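Local coordinates for putative uncharacterized protein PH0242 (Pyrococcus horikoshii, PDB 3VU1), which is an oligosaccharyltransferase AglB, represented here by its C-terminal globular domain, a largely beta-stranded assembly with a bound calcium ion, at residues L126-A131 / I142-I147. Residues are numbered along the deposited sequence; the frame is centred on the assembly and turned at random.
Sequences LLTQAA and IVIKVI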
# COMPACT_ATOMS: atom_id res chain seq x y z
N LEU A 126 -3.57 17.30 -12.26
CA LEU A 126 -3.83 18.67 -11.94
C LEU A 126 -5.08 18.69 -11.05
O LEU A 126 -6.00 17.88 -11.24
CB LEU A 126 -4.11 19.40 -13.22
CG LEU A 126 -3.55 20.80 -13.41
CD1 LEU A 126 -2.13 20.94 -12.89
CD2 LEU A 126 -3.59 21.05 -14.90
N LEU A 127 -5.08 19.60 -10.08
CA LEU A 127 -6.17 19.73 -9.13
C LEU A 127 -6.93 21.03 -9.31
O LEU A 127 -6.35 22.11 -9.55
CB LEU A 127 -5.67 19.63 -7.69
CG LEU A 127 -5.15 18.25 -7.33
CD1 LEU A 127 -4.85 18.22 -5.84
CD2 LEU A 127 -6.12 17.14 -7.73
N THR A 128 -8.25 20.93 -9.22
CA THR A 128 -9.06 22.13 -9.23
C THR A 128 -9.89 22.19 -7.97
O THR A 128 -10.23 21.16 -7.39
CB THR A 128 -9.90 22.24 -10.52
OG1 THR A 128 -10.74 21.10 -10.65
CG2 THR A 128 -8.98 22.39 -11.76
N GLN A 129 -10.18 23.41 -7.52
CA GLN A 129 -10.89 23.66 -6.27
C GLN A 129 -12.31 23.97 -6.66
O GLN A 129 -12.55 24.72 -7.60
CB GLN A 129 -10.27 24.87 -5.57
CG GLN A 129 -10.03 24.70 -4.07
CD GLN A 129 -9.33 23.39 -3.71
OE1 GLN A 129 -8.26 23.07 -4.25
NE2 GLN A 129 -9.93 22.61 -2.80
N ALA A 130 -13.26 23.34 -5.98
CA ALA A 130 -14.68 23.60 -6.18
C ALA A 130 -15.00 25.01 -5.72
O ALA A 130 -14.69 25.36 -4.60
CB ALA A 130 -15.50 22.62 -5.38
N ALA A 131 -15.58 25.81 -6.60
CA ALA A 131 -16.01 27.15 -6.26
C ALA A 131 -17.48 27.32 -6.67
O ALA A 131 -17.79 28.11 -7.55
CB ALA A 131 -15.12 28.17 -6.94
N ILE A 142 -7.45 27.19 -15.43
CA ILE A 142 -8.39 26.11 -15.72
C ILE A 142 -9.72 26.35 -15.05
O ILE A 142 -9.77 26.76 -13.88
CB ILE A 142 -7.82 24.72 -15.32
CG1 ILE A 142 -6.63 24.36 -16.21
CG2 ILE A 142 -8.89 23.64 -15.42
CD1 ILE A 142 -6.35 22.88 -16.32
N VAL A 143 -10.80 26.09 -15.79
CA VAL A 143 -12.15 26.11 -15.25
C VAL A 143 -12.89 24.90 -15.77
O VAL A 143 -13.09 24.78 -16.98
CB VAL A 143 -12.95 27.39 -15.61
CG1 VAL A 143 -14.38 27.29 -15.08
CG2 VAL A 143 -12.29 28.64 -15.05
N ILE A 144 -13.30 24.02 -14.86
CA ILE A 144 -14.11 22.87 -15.23
C ILE A 144 -15.56 23.13 -14.81
O ILE A 144 -15.83 23.54 -13.67
CB ILE A 144 -13.61 21.57 -14.58
CG1 ILE A 144 -12.15 21.28 -14.97
CG2 ILE A 144 -14.49 20.40 -14.97
CD1 ILE A 144 -11.45 20.38 -13.97
N LYS A 145 -16.48 22.90 -15.74
CA LYS A 145 -17.91 23.10 -15.48
C LYS A 145 -18.77 22.07 -16.19
O LYS A 145 -18.34 21.47 -17.18
CB LYS A 145 -18.34 24.53 -15.86
CG LYS A 145 -18.25 24.86 -17.33
CD LYS A 145 -17.60 26.23 -17.54
CE LYS A 145 -18.52 27.40 -17.23
NZ LYS A 145 -17.73 28.67 -17.10
N VAL A 146 -19.98 21.87 -15.67
CA VAL A 146 -20.96 21.03 -16.34
C VAL A 146 -21.83 21.92 -17.24
O VAL A 146 -22.34 22.94 -16.80
CB VAL A 146 -21.86 20.30 -15.35
CG1 VAL A 146 -22.48 19.08 -16.01
CG2 VAL A 146 -21.08 19.90 -14.11
N ILE A 147 -21.94 21.53 -18.51
CA ILE A 147 -22.80 22.22 -19.46
C ILE A 147 -24.00 21.31 -19.75
O ILE A 147 -23.85 20.09 -19.83
CB ILE A 147 -22.04 22.54 -20.79
CG1 ILE A 147 -20.69 23.23 -20.54
CG2 ILE A 147 -22.91 23.33 -21.77
CD1 ILE A 147 -20.74 24.59 -19.88
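Leu126 and Ile142 meet through the ends of their side chains, CD2 of Leu126 lying 3.6 Å from CD1 of Ile142, and the two side chains run obliquely past each other. Ile142 offers two separate branches. CG1 is anti to the carbonyl carbon, beside the backbone N (chi1 -67°), and carries the extended CD1 to Leu126, while CG2, anti to the backbone N, comes to 3.9 Å from CG2 of Thr128. The side chain of Thr128 crosses those of Ile142 and Ile144 at about a right angle. Ile144, again with an extended chain (chi2 157°), sends CD1 against both branches of Thr128, 3.5 Å from OG1 and 3.9 Å from CG2. These strands belong to the Insert domain of the oligosaccharyltransferase family, in a mixed sheet where 125-130 and 142-148 flank strand 134-137. No hydrogen bond joins segments 126-131 and 142-147; their axes come no closer than 8.1 Å and cross at 62°, consistent with a strongly twisted and curled sheet in which side chains of strands two apart meet on one face. Thr128, Ile142 and Ile144 are buried there. The hydroxyl of Thr128 is hydrogen-bonded to the carbonyl oxygen of Gly201 on strand 200-205; its contact with the methyl CD1 of Ile144 is van der Waals. Leu203 of that strand packs against both Leu126 and Ile142, and Ile155 of strand 153-159 against Ile144.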